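Local coordinates for putative acetyl transferase (Pyrococcus furiosus, PDB 1VKC), which probably catalyses the transfer of an acyl group, most likely acetyl from acetyl-CoA, as a member of the GNAT family of acetyltransferases, at residues A[76-81]-A[93-98]; A[15-20]-A[59-64]. All coordinates share one frame; numbering follows the deposited sequence. Where two conformers were deposited one is given.

Contact 1 (A[76-81]-A[93-98]); sequences HVWICI and YIYDIE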
ATOM      1  N   HIS A  76      -8.694  -0.276  13.730  1.00 21.84           N
ATOM      2  CA  HIS A  76      -8.701  -1.404  14.657  1.00 21.75           C
ATOM      3  C   HIS A  76      -7.617  -1.252  15.702  1.00 20.19           C
ATOM      4  O   HIS A  76      -6.675  -0.452  15.537  1.00 17.80           O
ATOM      5  CB  HIS A  76      -8.495  -2.716  13.880  1.00 24.07           C
ATOM      6  CG  HIS A  76      -7.111  -2.864  13.333  1.00 25.68           C
ATOM      7  ND1 HIS A  76      -6.099  -3.488  14.028  1.00 28.93           N
ATOM      8  CD2 HIS A  76      -6.557  -2.423  12.180  1.00 27.10           C
ATOM      9  CE1 HIS A  76      -4.987  -3.436  13.321  1.00 27.02           C
ATOM     10  NE2 HIS A  76      -5.233  -2.779  12.206  1.00 25.53           N
ATOM     11  N   VAL A  77      -7.757  -2.031  16.772  1.00 20.80           N
ATOM     12  CA  VAL A  77      -6.686  -2.248  17.716  1.00 19.22           C
ATOM     13  C   VAL A  77      -6.507  -3.753  17.922  1.00 21.01           C
ATOM     14  O   VAL A  77      -7.489  -4.502  17.946  1.00 24.71           O
ATOM     15  CB  VAL A  77      -6.906  -1.487  19.040  1.00 20.72           C
ATOM     16  CG1 VAL A  77      -8.258  -1.793  19.671  1.00 20.97           C
ATOM     17  CG2 VAL A  77      -5.784  -1.783  20.003  1.00 20.28           C
ATOM     18  N   TRP A  78      -5.244  -4.188  17.985  1.00 20.97           N
ATOM     19  CA  TRP A  78      -4.898  -5.603  18.191  1.00 21.63           C
ATOM     20  C   TRP A  78      -4.218  -5.716  19.545  1.00 21.93           C
ATOM     21  O   TRP A  78      -3.177  -5.135  19.749  1.00 19.41           O
ATOM     22  CB  TRP A  78      -3.998  -6.080  17.024  1.00 25.44           C
ATOM     23  CG  TRP A  78      -3.513  -7.521  17.071  1.00 25.68           C
ATOM     24  CD1 TRP A  78      -3.857  -8.492  17.972  1.00 26.19           C
ATOM     25  CD2 TRP A  78      -2.615  -8.145  16.141  1.00 25.77           C
ATOM     26  NE1 TRP A  78      -3.199  -9.661  17.679  1.00 27.06           N
ATOM     27  CE2 TRP A  78      -2.440  -9.484  16.555  1.00 26.40           C
ATOM     28  CE3 TRP A  78      -1.938  -7.702  14.996  1.00 27.24           C
ATOM     29  CZ2 TRP A  78      -1.609 -10.392  15.866  1.00 27.73           C
ATOM     30  CZ3 TRP A  78      -1.108  -8.601  14.305  1.00 27.43           C
ATOM     31  CH2 TRP A  78      -0.950  -9.928  14.748  1.00 26.97           C
ATOM     32  N   ILE A  79      -4.841  -6.468  20.458  1.00 20.93           N
ATOM     33  CA  ILE A  79      -4.355  -6.665  21.821  1.00 22.05           C
ATOM     34  C   ILE A  79      -3.934  -8.111  22.040  1.00 22.76           C
ATOM     35  O   ILE A  79      -4.636  -9.041  21.604  1.00 19.84           O
ATOM     36  CB  ILE A  79      -5.462  -6.366  22.848  1.00 24.48           C
ATOM     37  CG1 ILE A  79      -6.185  -5.071  22.529  1.00 24.53           C
ATOM     38  CG2 ILE A  79      -4.881  -6.333  24.279  1.00 25.53           C
ATOM     39  CD1 ILE A  79      -7.551  -5.026  23.105  1.00 28.09           C
ATOM     40  N   CYS A  80      -2.816  -8.283  22.743  1.00 24.90           N
ATOM     41  CA  CYS A  80      -2.321  -9.585  23.188  1.00 24.88           C
ATOM     42  C   CYS A  80      -2.092  -9.583  24.698  1.00 24.86           C
ATOM     43  O   CYS A  80      -1.292  -8.782  25.202  1.00 25.27           O
ATOM     44  CB  CYS A  80      -0.978  -9.895  22.514  1.00 27.66           C
ATOM     45  SG  CYS A  80      -0.315 -11.535  22.844  1.00 34.76           S
ATOM     46  N   ILE A  81      -2.763 -10.494  25.407  1.00 22.43           N
ATOM     47  CA  ILE A  81      -2.534 -10.684  26.848  1.00 22.56           C
ATOM     48  C   ILE A  81      -1.335 -11.592  27.029  1.00 22.62           C
ATOM     49  O   ILE A  81      -1.314 -12.706  26.511  1.00 22.58           O
ATOM     50  CB  ILE A  81      -3.777 -11.316  27.544  1.00 26.07           C
ATOM     51  CG1 ILE A  81      -5.004 -10.404  27.422  1.00 27.39           C
ATOM     52  CG2 ILE A  81      -3.466 -11.665  29.015  1.00 26.79           C
ATOM     53  CD1 ILE A  81      -4.874  -9.068  28.107  1.00 27.53           C
ATOM     54  N   TYR A  93      -0.359  -6.345  25.568  1.00 19.25           N
ATOM     55  CA  TYR A  93       0.526  -5.760  24.578  1.00 18.02           C
ATOM     56  C   TYR A  93      -0.316  -5.374  23.336  1.00 19.00           C
ATOM     57  O   TYR A  93      -1.094  -6.181  22.824  1.00 19.72           O
ATOM     58  CB  TYR A  93       1.620  -6.737  24.203  1.00 22.22           C
ATOM     59  CG  TYR A  93       2.707  -6.112  23.355  1.00 22.75           C
ATOM     60  CD1 TYR A  93       2.700  -6.240  21.968  1.00 24.88           C
ATOM     61  CD2 TYR A  93       3.734  -5.379  23.940  1.00 24.05           C
ATOM     62  CE1 TYR A  93       3.706  -5.669  21.192  1.00 23.62           C
ATOM     63  CE2 TYR A  93       4.734  -4.787  23.165  1.00 23.58           C
ATOM     64  CZ  TYR A  93       4.708  -4.935  21.802  1.00 23.06           C
ATOM     65  OH  TYR A  93       5.711  -4.361  21.042  1.00 27.19           O
ATOM     66  N   ILE A  94      -0.164  -4.142  22.892  1.00 19.34           N
ATOM     67  CA  ILE A  94      -0.870  -3.651  21.714  1.00 21.85           C
ATOM     68  C   ILE A  94       0.069  -3.781  20.530  1.00 21.76           C
ATOM     69  O   ILE A  94       1.073  -3.040  20.419  1.00 21.77           O
ATOM     70  CB  ILE A  94      -1.283  -2.175  21.876  1.00 22.52           C
ATOM     71  CG1 ILE A  94      -2.063  -1.934  23.172  1.00 24.97           C
ATOM     72  CG2 ILE A  94      -2.057  -1.680  20.626  1.00 22.21           C
ATOM     73  CD1 ILE A  94      -3.345  -2.593  23.269  1.00 25.78           C
ATOM     74  N   TYR A  95      -0.237  -4.721  19.661  1.00 24.83           N
ATOM     75  CA  TYR A  95       0.548  -4.931  18.457  1.00 27.78           C
ATOM     76  C   TYR A  95       0.345  -3.797  17.501  1.00 28.97           C
ATOM     77  O   TYR A  95       1.281  -3.349  16.848  1.00 29.41           O
ATOM     78  CB  TYR A  95       0.156  -6.235  17.773  1.00 29.97           C
ATOM     79  CG  TYR A  95       0.835  -7.442  18.362  1.00 31.39           C
ATOM     80  CD1 TYR A  95       0.103  -8.504  18.868  1.00 31.11           C
ATOM     81  CD2 TYR A  95       2.223  -7.512  18.415  1.00 31.02           C
ATOM     82  CE1 TYR A  95       0.748  -9.623  19.410  1.00 33.07           C
ATOM     83  CE2 TYR A  95       2.867  -8.614  18.951  1.00 33.15           C
ATOM     84  CZ  TYR A  95       2.124  -9.660  19.448  1.00 31.87           C
ATOM     85  OH  TYR A  95       2.781 -10.746  19.976  1.00 34.95           O
ATOM     86  N   ASP A  96      -0.889  -3.324  17.430  1.00 27.55           N
ATOM     87  CA  ASP A  96      -1.266  -2.400  16.415  1.00 31.44           C
ATOM     88  C   ASP A  96      -2.469  -1.559  16.806  1.00 28.25           C
ATOM     89  O   ASP A  96      -3.373  -2.039  17.456  1.00 26.05           O
ATOM     90  CB  ASP A  96      -1.623  -3.218  15.168  1.00 37.97           C
ATOM     91  CG  ASP A  96      -1.607  -2.423  13.942  1.00 42.20           C
ATOM     92  OD1 ASP A  96      -1.119  -1.266  13.978  1.00 46.54           O
ATOM     93  OD2 ASP A  96      -2.046  -2.874  12.876  1.00 46.20           O
ATOM     94  N   ILE A  97      -2.450  -0.296  16.393  1.00 25.71           N
ATOM     95  CA  ILE A  97      -3.635   0.539  16.355  1.00 26.37           C
ATOM     96  C   ILE A  97      -3.534   1.390  15.079  1.00 25.81           C
ATOM     97  O   ILE A  97      -2.540   2.077  14.862  1.00 23.25           O
ATOM     98  CB  ILE A  97      -3.770   1.360  17.645  1.00 31.11           C
ATOM     99  CG1 ILE A  97      -5.012   2.246  17.607  1.00 32.90           C
ATOM    100  CG2 ILE A  97      -2.531   2.195  17.908  1.00 34.91           C
ATOM    101  CD1 ILE A  97      -5.587   2.478  18.979  1.00 35.25           C
ATOM    102  N   GLU A  98      -4.539   1.271  14.218  1.00 24.67           N
ATOM    103  CA  GLU A  98      -4.516   1.848  12.879  1.00 27.44           C
ATOM    104  C   GLU A  98      -5.891   2.441  12.582  1.00 28.13           C
ATOM    105  O   GLU A  98      -6.917   1.844  12.912  1.00 27.84           O
ATOM    106  CB  GLU A  98      -4.121   0.771  11.831  1.00 28.51           C
ATOM    107  CG  GLU A  98      -2.625   0.448  11.830  1.00 31.04           C
ATOM    108  CD  GLU A  98      -2.217  -0.836  11.077  1.00 33.45           C
ATOM    109  OE1 GLU A  98      -0.988  -1.103  10.995  1.00 35.70           O
ATOM    110  OE2 GLU A  98      -3.077  -1.584  10.563  1.00 37.51           O
TER
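The phenol of Y95 tips its edge against the indole of W78, with CD1 lying 3.6 Å from W78 CE2 and the two planes turned 51° from each other. CG of W78 is anti to the backbone N (chi1 179°), which carries the indole to the face shared with Y95. Y95 CB rests on the same indole face in a CH-pi contact, off-centre, 4.1 Å from the centroid of the W78 six-membered ring. C80 fills the next notch along, its CB meeting Y95 CE1 at 3.6 Å. Y95 can lean in this way because 93-98 carries a classic beta bulge: Y95 and D96 together face W78, whose O accepts from Y95 N and whose N donates to D96 O. A bulge at this place in the fourth strand is characteristic of the GNAT fold. Farther along, the H76 imidazole turns one edge to two neighbouring acids: CE1 lies 3.0 Å from D96 OD2, and NE2 donates to E98 OE2 (3.0 Å), meeting it from above the carboxylate plane. On the reverse face, I94 CD1 lies alongside I79 CG1 and I94 CG2 abuts V77 CG2, both at 3.8 Å; I79 and I97 also pack on helix 108-122.

Contact 2 (A[15-20]-A[59-64]); sequences DGEEYI and GEHKFF
D15 and K62 meet through one carboxylate oxygen, OD2, which takes a salt bridge from K62 NZ. The modelled separation of 2.5 Å is unusually short, so its exact length is doubtful. The lysine chain kinks at chi2 (71°) and then slants forward across its strand, bringing NZ to the aspartate although its CB sets off away from 15-20. One residue on, G16 N donates to F63 O at 2.9 Å, approaching well above the carbonyl plane. E17 reaches H61 with a chain bent at chi2. In the conformer described, H61 NE2 donates to E17 OE1 (2.9 Å), which lies in the imidazole plane and is met on its syn side, while the link to OE2 is weak; H61 also has a second conformer, so this grip is tentative. I20 closes the apolar end of the contact, its CG1 resting 4.2 Å from the centroid of the F63 ring in an off-centre CH-pi contact.

Behind these pairs stands an Asx turn, in which D15 OD1 accepts from E17 N (3.0 Å) and turns the chain out of strand 11-15 towards helix 20-31. A water accepts a hydrogen bond from F63 N at 2.9 Å and lies 2.6 Å from D15 OD2 and 3.2 Å from E17 OE1, bridging both acids to the strand backbone. Helix 41-57 flanks the apolar side, with L56 against H61 and F63, and F52 against I20.

D15 thus uses OD1 for the turn and OD2 for the lysine and water, whereas E17 OE1 meets the water and, in the conformer described, H61. Pairing with K62 would be expected to favour the ionised form of D15.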
ATOM      1  N   ASP A  15     -16.300  -6.020  18.750  1.00 32.26           N
ATOM      2  CA  ASP A  15     -15.284  -7.060  18.596  1.00 31.39           C
ATOM      3  C   ASP A  15     -14.995  -7.290  17.113  1.00 32.05           C
ATOM      4  O   ASP A  15     -15.902  -7.237  16.266  1.00 32.24           O
ATOM      5  CB  ASP A  15     -15.719  -8.355  19.259  1.00 33.55           C
ATOM      6  CG  ASP A  15     -14.697  -9.429  19.127  1.00 32.44           C
ATOM      7  OD1 ASP A  15     -14.812 -10.221  18.187  1.00 34.42           O
ATOM      8  OD2 ASP A  15     -13.725  -9.555  19.898  1.00 37.74           O
ATOM      9  N   GLY A  16     -13.730  -7.542  16.800  1.00 30.33           N
ATOM     10  CA  GLY A  16     -13.273  -7.564  15.436  1.00 30.45           C
ATOM     11  C   GLY A  16     -12.838  -8.918  14.940  1.00 30.30           C
ATOM     12  O   GLY A  16     -12.191  -9.003  13.906  1.00 31.47           O
ATOM     13  N   GLU A  17     -13.218  -9.986  15.642  1.00 32.35           N
ATOM     14  CA  GLU A  17     -12.832 -11.341  15.225  1.00 34.27           C
ATOM     15  C   GLU A  17     -13.241 -11.604  13.788  1.00 34.41           C
ATOM     16  O   GLU A  17     -12.467 -12.164  13.028  1.00 35.49           O
ATOM     17  CB  GLU A  17     -13.447 -12.421  16.129  1.00 36.93           C
ATOM     18  CG  GLU A  17     -12.622 -12.808  17.343  1.00 40.52           C
ATOM     19  CD  GLU A  17     -11.224 -13.329  16.999  1.00 43.21           C
ATOM     20  OE1 GLU A  17     -10.297 -12.506  16.901  1.00 44.06           O
ATOM     21  OE2 GLU A  17     -11.039 -14.563  16.860  1.00 44.46           O
ATOM     22  N   GLU A  18     -14.456 -11.185  13.425  1.00 34.06           N
ATOM     23  CA  GLU A  18     -14.989 -11.396  12.066  1.00 34.77           C
ATOM     24  C   GLU A  18     -14.255 -10.601  10.970  1.00 35.83           C
ATOM     25  O   GLU A  18     -14.423 -10.885   9.780  1.00 34.40           O
ATOM     26  CB  GLU A  18     -16.471 -11.025  12.024  1.00 34.25           C
ATOM     27  N   TYR A  19     -13.453  -9.618  11.372  1.00 34.28           N
ATOM     28  CA  TYR A  19     -12.773  -8.701  10.436  1.00 33.91           C
ATOM     29  C   TYR A  19     -11.267  -8.934  10.328  1.00 31.72           C
ATOM     30  O   TYR A  19     -10.559  -8.085   9.790  1.00 28.04           O
ATOM     31  CB  TYR A  19     -13.012  -7.245  10.879  1.00 36.12           C
ATOM     32  CG  TYR A  19     -14.400  -6.719  10.598  1.00 37.83           C
ATOM     33  CD1 TYR A  19     -14.667  -6.016   9.422  1.00 38.46           C
ATOM     34  CD2 TYR A  19     -15.453  -6.925  11.506  1.00 38.59           C
ATOM     35  CE1 TYR A  19     -15.944  -5.523   9.145  1.00 39.76           C
ATOM     36  CE2 TYR A  19     -16.740  -6.433  11.243  1.00 38.75           C
ATOM     37  CZ  TYR A  19     -16.975  -5.729  10.056  1.00 38.80           C
ATOM     38  OH  TYR A  19     -18.229  -5.230   9.769  1.00 39.16           O
ATOM     39  N   ILE A  20     -10.768 -10.068  10.817  1.00 31.11           N
ATOM     40  CA  ILE A  20      -9.303 -10.298  10.853  1.00 30.49           C
ATOM     41  C   ILE A  20      -8.672 -10.227   9.446  1.00 28.91           C
ATOM     42  O   ILE A  20      -7.632  -9.606   9.258  1.00 27.52           O
ATOM     43  CB  ILE A  20      -8.933 -11.637  11.568  1.00 31.57           C
ATOM     44  CG1 ILE A  20      -9.247 -11.554  13.059  1.00 34.74           C
ATOM     45  CG2 ILE A  20      -7.445 -11.934  11.413  1.00 32.30           C
ATOM     46  CD1 ILE A  20      -9.427 -12.915  13.712  1.00 37.18           C
ATOM     47  N   GLY A  59      -0.573 -16.958  22.119  1.00 53.98           N
ATOM     48  CA  GLY A  59      -1.193 -16.117  23.158  1.00 51.38           C
ATOM     49  C   GLY A  59      -2.688 -15.898  22.989  1.00 48.97           C
ATOM     50  O   GLY A  59      -3.318 -16.493  22.120  1.00 50.63           O
ATOM     51  N   GLU A  60      -3.239 -15.041  23.849  1.00 45.92           N
ATOM     52  CA  GLU A  60      -4.651 -14.698  23.863  1.00 44.25           C
ATOM     53  C   GLU A  60      -4.834 -13.335  23.183  1.00 40.60           C
ATOM     54  O   GLU A  60      -4.443 -12.305  23.738  1.00 37.43           O
ATOM     55  CB  GLU A  60      -5.161 -14.634  25.312  1.00 46.08           C
ATOM     56  CG  GLU A  60      -6.645 -14.307  25.464  1.00 48.01           C
ATOM     57  CD  GLU A  60      -6.996 -13.736  26.831  1.00 49.19           C
ATOM     58  OE1 GLU A  60      -8.010 -13.022  26.930  1.00 51.09           O
ATOM     59  OE2 GLU A  60      -6.261 -13.994  27.808  1.00 51.30           O
ATOM     60  N   HIS A  61      -5.450 -13.340  21.995  1.00 35.34           N
ATOM     61  CA  HIS A  61      -5.580 -12.126  21.170  1.00 32.23           C
ATOM     62  C   HIS A  61      -6.994 -11.542  21.222  1.00 31.92           C
ATOM     63  O   HIS A  61      -7.981 -12.273  21.364  1.00 32.50           O
ATOM     64  CB  HIS A  61      -5.178 -12.420  19.715  0.65 35.08           C
ATOM     65  CG  HIS A  61      -6.200 -13.208  18.943  0.65 35.84           C
ATOM     66  ND1 HIS A  61      -6.057 -14.551  18.667  0.65 38.09           N
ATOM     67  CD2 HIS A  61      -7.380 -12.835  18.388  0.65 37.01           C
ATOM     68  CE1 HIS A  61      -7.104 -14.972  17.976  0.65 36.90           C
ATOM     69  NE2 HIS A  61      -7.925 -13.952  17.800  0.65 36.69           N
ATOM     70  N   LYS A  62      -7.087 -10.222  21.107  1.00 27.53           N
ATOM     71  CA  LYS A  62      -8.362  -9.521  21.034  1.00 25.18           C
ATOM     72  C   LYS A  62      -8.257  -8.404  20.019  1.00 24.90           C
ATOM     73  O   LYS A  62      -7.291  -7.658  20.009  1.00 23.66           O
ATOM     74  CB  LYS A  62      -8.724  -8.925  22.397  1.00 27.00           C
ATOM     75  CG  LYS A  62      -9.993  -8.114  22.441  1.00 29.08           C
ATOM     76  CD  LYS A  62     -11.225  -8.983  22.318  1.00 32.40           C
ATOM     77  CE  LYS A  62     -12.484  -8.160  22.435  1.00 34.57           C
ATOM     78  NZ  LYS A  62     -13.707  -9.016  22.333  1.00 35.01           N
ATOM     79  N   PHE A  63      -9.250  -8.309  19.159  1.00 24.40           N
ATOM     80  CA  PHE A  63      -9.352  -7.227  18.212  1.00 23.99           C
ATOM     81  C   PHE A  63     -10.593  -6.435  18.499  1.00 23.41           C
ATOM     82  O   PHE A  63     -11.654  -7.010  18.765  1.00 23.68           O
ATOM     83  CB  PHE A  63      -9.467  -7.780  16.802  1.00 24.93           C
ATOM     84  CG  PHE A  63      -8.233  -8.438  16.291  1.00 25.10           C
ATOM     85  CD1 PHE A  63      -7.275  -7.707  15.604  1.00 25.50           C
ATOM     86  CD2 PHE A  63      -8.067  -9.808  16.410  1.00 26.40           C
ATOM     87  CE1 PHE A  63      -6.149  -8.316  15.100  1.00 24.40           C
ATOM     88  CE2 PHE A  63      -6.942 -10.425  15.906  1.00 27.35           C
ATOM     89  CZ  PHE A  63      -5.977  -9.675  15.239  1.00 26.32           C
ATOM     90  N   PHE A  64     -10.478  -5.105  18.449  1.00 25.38           N
ATOM     91  CA  PHE A  64     -11.654  -4.225  18.330  1.00 24.85           C
ATOM     92  C   PHE A  64     -11.587  -3.502  16.994  1.00 26.23           C
ATOM     93  O   PHE A  64     -10.505  -3.116  16.553  1.00 24.58           O
ATOM     94  CB  PHE A  64     -11.713  -3.196  19.443  1.00 27.40           C
ATOM     95  CG  PHE A  64     -12.009  -3.775  20.789  1.00 27.44           C
ATOM     96  CD1 PHE A  64     -13.319  -4.117  21.144  1.00 29.45           C
ATOM     97  CD2 PHE A  64     -10.993  -3.980  21.710  1.00 26.55           C
ATOM     98  CE1 PHE A  64     -13.609  -4.647  22.419  1.00 24.83           C
ATOM     99  CE2 PHE A  64     -11.273  -4.516  22.975  1.00 26.17           C
ATOM    100  CZ  PHE A  64     -12.597  -4.839  23.322  1.00 27.76           C
TER
HETATM  101  O   HOH W   1     -11.347 -10.317  19.032  1.00 25.93           O

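Contacts 1 and 2 are joined edge to edge in one sheet, because strand 60-68 of contact 2 is the antiparallel neighbour of strand 73-83 in contact 1; their centres lie about 9 Å apart. Probable backbone hydrogen bonds from I79 N to K62 O (2.8 Å) and from V77 N to F64 O (3.0 Å) stitch them together. The side chains also interlock: F63 CE1 comes within 3.4 Å of W78 CG, so W78 lies between F63 on one face and Y95 on the other. In GNAT enzymes acetyl-CoA binds beside the bulged fourth strand, so contact 1 probably borders the cofactor site, while contact 2 lies one strand beyond 73-83, away from strand 90-99.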